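Local coordinates for protein hemolysin BL lytic component L1 (Bacillus cereus, PDB 7NMQ) that serves as lytic component L1 of the three-part enterotoxin haemolysin BL, an alpha-helical toxin of the ClyA-like family that probably contributes to pore formation in host membranes, at residues A178-L183 / S282-K287; K189-V194 / D257-I262. All blocks are in the same frame, centred on the assembly; numbering follows the deposited sequence.

Contact 1 (A178-L183 / S282-K287); sequences AEIEQL and SLTNAK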
# COMPACT_ATOMS: atom_id res chain seq x y z
N ALA A 178 -23.11 -15.30 -2.15
CA ALA A 178 -23.21 -14.22 -3.16
C ALA A 178 -23.35 -12.88 -2.43
O ALA A 178 -22.75 -11.89 -2.88
CB ALA A 178 -24.37 -14.49 -4.07
N GLU A 179 -24.07 -12.87 -1.31
CA GLU A 179 -24.31 -11.61 -0.54
C GLU A 179 -22.98 -11.12 0.01
O GLU A 179 -22.68 -9.92 -0.10
CB GLU A 179 -25.30 -11.80 0.61
CG GLU A 179 -25.64 -10.54 1.37
CD GLU A 179 -26.69 -10.71 2.45
OE1 GLU A 179 -27.17 -11.84 2.67
OE2 GLU A 179 -27.01 -9.71 3.10
N ILE A 180 -22.20 -12.01 0.62
CA ILE A 180 -20.86 -11.62 1.15
C ILE A 180 -20.01 -11.05 0.02
O ILE A 180 -19.44 -9.98 0.18
CB ILE A 180 -20.16 -12.80 1.83
CG1 ILE A 180 -20.94 -13.18 3.09
CG2 ILE A 180 -18.69 -12.50 2.09
CD1 ILE A 180 -21.30 -12.00 3.96
N GLU A 181 -19.90 -11.78 -1.09
CA GLU A 181 -19.02 -11.37 -2.21
C GLU A 181 -19.43 -9.97 -2.68
O GLU A 181 -18.54 -9.12 -2.88
CB GLU A 181 -19.13 -12.37 -3.37
CG GLU A 181 -18.41 -13.67 -3.08
CD GLU A 181 -18.72 -14.86 -3.98
OE1 GLU A 181 -19.77 -14.82 -4.69
OE2 GLU A 181 -17.98 -15.88 -3.90
N GLN A 182 -20.72 -9.72 -2.80
CA GLN A 182 -21.20 -8.38 -3.20
C GLN A 182 -20.84 -7.32 -2.16
O GLN A 182 -20.40 -6.23 -2.54
CB GLN A 182 -22.71 -8.35 -3.46
CG GLN A 182 -23.18 -7.01 -4.04
CD GLN A 182 -22.48 -6.61 -5.32
OE1 GLN A 182 -22.71 -7.16 -6.39
NE2 GLN A 182 -21.59 -5.62 -5.24
N LEU A 183 -21.08 -7.60 -0.88
CA LEU A 183 -20.80 -6.62 0.20
C LEU A 183 -19.30 -6.30 0.16
O LEU A 183 -18.91 -5.12 0.31
CB LEU A 183 -21.17 -7.21 1.57
CG LEU A 183 -22.66 -7.26 1.86
CD1 LEU A 183 -22.94 -8.04 3.14
CD2 LEU A 183 -23.23 -5.86 1.92
N SER A 282 -17.14 -16.90 6.82
CA SER A 282 -15.72 -16.64 7.14
C SER A 282 -14.86 -17.07 5.95
O SER A 282 -13.90 -16.35 5.65
CB SER A 282 -15.32 -17.29 8.43
OG SER A 282 -15.36 -18.68 8.35
N LEU A 283 -15.15 -18.20 5.35
CA LEU A 283 -14.33 -18.66 4.22
C LEU A 283 -14.50 -17.73 3.04
O LEU A 283 -13.49 -17.49 2.32
CB LEU A 283 -14.72 -20.08 3.84
CG LEU A 283 -14.40 -21.09 4.94
CD1 LEU A 283 -14.94 -22.42 4.49
CD2 LEU A 283 -12.91 -21.19 5.24
N THR A 284 -15.70 -17.25 2.79
CA THR A 284 -15.93 -16.37 1.62
C THR A 284 -15.21 -15.04 1.85
O THR A 284 -14.57 -14.49 0.96
CB THR A 284 -17.41 -16.18 1.34
OG1 THR A 284 -18.01 -17.47 1.16
CG2 THR A 284 -17.63 -15.35 0.10
N ASN A 285 -15.30 -14.51 3.05
CA ASN A 285 -14.60 -13.28 3.46
C ASN A 285 -13.10 -13.45 3.22
O ASN A 285 -12.49 -12.55 2.62
CB ASN A 285 -14.91 -12.98 4.93
CG ASN A 285 -14.27 -11.72 5.44
OD1 ASN A 285 -14.63 -10.66 4.96
ND2 ASN A 285 -13.43 -11.83 6.46
N ALA A 286 -12.53 -14.55 3.71
CA ALA A 286 -11.08 -14.80 3.54
C ALA A 286 -10.75 -14.90 2.05
O ALA A 286 -9.69 -14.42 1.65
CB ALA A 286 -10.65 -15.98 4.34
N LYS A 287 -11.58 -15.58 1.28
CA LYS A 287 -11.30 -15.78 -0.15
C LYS A 287 -11.13 -14.41 -0.79
O LYS A 287 -10.20 -14.22 -1.60
CB LYS A 287 -12.46 -16.56 -0.76
CG LYS A 287 -12.30 -16.85 -2.22
CD LYS A 287 -13.39 -17.77 -2.72
CE LYS A 287 -14.78 -17.21 -2.63
NZ LYS A 287 -15.08 -16.08 -3.52

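Contact 2 (K189-V194 / D257-I262); sequences KHFDDV and DSYNEI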
# COMPACT_ATOMS: atom_id res chain seq x y z
N LYS A 189 -14.69 -0.85 -3.00
CA LYS A 189 -14.91 0.36 -3.83
C LYS A 189 -15.06 1.59 -2.94
O LYS A 189 -14.50 2.65 -3.25
CB LYS A 189 -16.12 0.22 -4.75
CG LYS A 189 -16.25 1.31 -5.79
CD LYS A 189 -14.98 1.61 -6.59
CE LYS A 189 -15.23 2.41 -7.85
NZ LYS A 189 -15.53 3.83 -7.56
N HIS A 190 -15.80 1.52 -1.84
CA HIS A 190 -15.94 2.67 -0.93
C HIS A 190 -14.56 3.08 -0.41
O HIS A 190 -14.26 4.28 -0.36
CB HIS A 190 -16.88 2.38 0.25
CG HIS A 190 -18.32 2.35 -0.12
ND1 HIS A 190 -18.98 3.43 -0.67
CD2 HIS A 190 -19.25 1.36 0.05
CE1 HIS A 190 -20.27 3.09 -0.84
NE2 HIS A 190 -20.44 1.80 -0.41
N PHE A 191 -13.75 2.12 0.03
CA PHE A 191 -12.42 2.44 0.61
C PHE A 191 -11.54 3.02 -0.49
O PHE A 191 -10.77 3.99 -0.27
CB PHE A 191 -11.79 1.18 1.20
CG PHE A 191 -10.70 1.50 2.17
CD1 PHE A 191 -11.05 1.75 3.49
CD2 PHE A 191 -9.37 1.54 1.83
CE1 PHE A 191 -10.09 2.02 4.44
CE2 PHE A 191 -8.42 1.82 2.80
CZ PHE A 191 -8.77 2.06 4.08
N ASP A 192 -11.62 2.44 -1.67
CA ASP A 192 -10.83 2.96 -2.82
C ASP A 192 -11.22 4.41 -3.11
O ASP A 192 -10.34 5.22 -3.47
CB ASP A 192 -11.03 2.14 -4.10
CG ASP A 192 -10.43 0.74 -4.08
OD1 ASP A 192 -9.56 0.51 -3.24
OD2 ASP A 192 -10.83 -0.08 -4.97
N ASP A 193 -12.48 4.75 -2.94
CA ASP A 193 -13.00 6.11 -3.19
C ASP A 193 -12.45 7.07 -2.14
O ASP A 193 -12.10 8.21 -2.48
CB ASP A 193 -14.53 6.16 -3.30
CG ASP A 193 -15.06 5.47 -4.56
OD1 ASP A 193 -14.27 5.19 -5.48
OD2 ASP A 193 -16.30 5.24 -4.63
N VAL A 194 -12.33 6.62 -0.89
CA VAL A 194 -11.72 7.45 0.16
C VAL A 194 -10.26 7.69 -0.24
O VAL A 194 -9.78 8.83 -0.12
CB VAL A 194 -11.80 6.78 1.55
CG1 VAL A 194 -11.02 7.55 2.59
CG2 VAL A 194 -13.27 6.65 1.94
N ASP A 257 -18.21 6.07 5.93
CA ASP A 257 -19.38 5.61 6.74
C ASP A 257 -20.01 4.38 6.08
O ASP A 257 -20.37 3.44 6.80
CB ASP A 257 -20.42 6.71 6.89
CG ASP A 257 -19.97 7.90 7.70
OD1 ASP A 257 -18.96 7.79 8.46
OD2 ASP A 257 -20.62 8.97 7.52
N SER A 258 -20.04 4.32 4.75
CA SER A 258 -20.63 3.18 4.04
C SER A 258 -19.74 1.95 4.24
O SER A 258 -20.28 0.83 4.36
CB SER A 258 -20.83 3.41 2.59
OG SER A 258 -21.70 4.49 2.34
N TYR A 259 -18.43 2.12 4.20
CA TYR A 259 -17.46 1.06 4.52
C TYR A 259 -17.78 0.47 5.90
O TYR A 259 -17.87 -0.77 6.06
CB TYR A 259 -16.05 1.64 4.47
CG TYR A 259 -15.00 0.65 4.83
CD1 TYR A 259 -14.64 0.44 6.14
CD2 TYR A 259 -14.34 -0.06 3.85
CE1 TYR A 259 -13.64 -0.45 6.47
CE2 TYR A 259 -13.37 -0.99 4.17
CZ TYR A 259 -13.00 -1.18 5.48
OH TYR A 259 -12.04 -2.10 5.81
N ASN A 260 -17.97 1.34 6.87
CA ASN A 260 -18.22 0.88 8.26
C ASN A 260 -19.59 0.20 8.34
O ASN A 260 -19.71 -0.79 9.10
CB ASN A 260 -18.15 2.04 9.25
CG ASN A 260 -16.74 2.42 9.61
OD1 ASN A 260 -15.80 1.65 9.46
ND2 ASN A 260 -16.60 3.65 10.08
N GLU A 261 -20.56 0.70 7.58
CA GLU A 261 -21.94 0.17 7.49
C GLU A 261 -21.88 -1.29 7.04
O GLU A 261 -22.58 -2.15 7.63
CB GLU A 261 -22.78 1.02 6.54
CG GLU A 261 -24.21 0.53 6.35
CD GLU A 261 -25.07 1.30 5.33
OE1 GLU A 261 -24.54 2.20 4.61
OE2 GLU A 261 -26.30 0.96 5.24
N ILE A 262 -21.01 -1.59 6.07
CA ILE A 262 -20.86 -2.96 5.51
C ILE A 262 -20.16 -3.83 6.56
O ILE A 262 -20.55 -5.00 6.73
CB ILE A 262 -20.17 -2.95 4.15
CG1 ILE A 262 -21.12 -2.32 3.13
CG2 ILE A 262 -19.72 -4.34 3.74
CD1 ILE A 262 -20.51 -1.97 1.80

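Contact 1 (A178-L183 / S282-K287)
E181 OE2 takes two hydrogen bonds: K287 NZ reaches it across the helix pair in a 2.9 Å salt bridge, and Q177 NE2, one turn back on its own helix, donates the second. The ammonium group comes to OE2 on its anti side, the side turned from the other carboxylate oxygen, and lies 24° out of the carboxylate plane. K287 gets there by a bent route. Its chain leaves the helix with CG anti to the backbone N, then turns at both chi3 and chi4, which brings NZ back along the flank of the interface. The two segments belong to helices 173-200 and 275-325 of a long helical bundle, as expected for a ClyA-like toxin; the segments run in the same general direction, their axes 9.4 Å apart at an angle of 34°. Next to the ion pair, between the two helices, the packing turns apolar and centres on the methyl of T284. T284 CG2 meets I180 CG2 at 3.6 Å and also the aliphatic CG of E181, at 3.7 Å, the E181 chain passing at about a right angle. With chi1 at -57° the T284 methyl faces the partner helix while OG1 sits beside its own backbone N and hydrogen-bonds to the carbonyl oxygen of V280, so this buried hydroxyl is satisfied within its own helix. I180 CG2 also lies 4.1 Å from the backbone N of N285, whose amide ND2 is bound by A226 O and Q34 OE1.

Contact 2 (K189-V194 / D257-I262)
The imidazole of H190 lies flat against S258, one of two tightly packed places here: CB of the serine sits over the centre of one ring face, 3.4 Å from the centroid and only 11° off the normal, a CH-pi contact. At the ring's edge, close to its plane, I262 CD1 approaches H190 CD2 at 4.0 Å. Neither S258 OG nor H190 ND1 spends its polar capacity across this interface, since OG bonds to K254 O and ND1 to H255 ND1, a link that would fix the rotation of the imidazole. The other tight place, more deeply buried, belongs to the aromatics. F191 lays its CD1 over a face of the Y259 ring, offset toward the rim, with CD1 and Y259 CE2 3.7 Å apart. The two rings are inclined at 49°. Both have CG anti to the backbone N, which sends them to the same flank of the pair, where L22, V23 and L26 of helix 10-33 close over them. Beyond these, the solvent side is looser: exposed K189 makes no contact with 257-262 and pairs within its own helix, NZ meeting the syn lone pair of D193 OD1 at 2.8 Å. The axes of 189-194 and 257-262 pass 8.9 Å apart and run antiparallel; the helices they belong to, 173-200 and 247-272, lead into and out of the predicted transmembrane segments, consistent with the helices that carry the hydrophobic head in ClyA-like toxins.

Helix 173-200 serves both contacts, packing on helix 275-325 in contact 1 and on helix 247-272 in contact 2, with the two centres about 16 Å apart. Contact 2 is nested inside the chain loop that contact 1 closes, and the sites touch directly where L183 O meets I262 CG2 at 3.6 Å. Each interface mixes buried and partly exposed residues. Contact 1 joins helices that run in the same general direction through small aliphatic groups, with a cross-helix ion pair along its flank. Contact 2 joins antiparallel helices, buries more surface (233 against 178 Å²) and relies on rings, with no hydrogen bond between its segments.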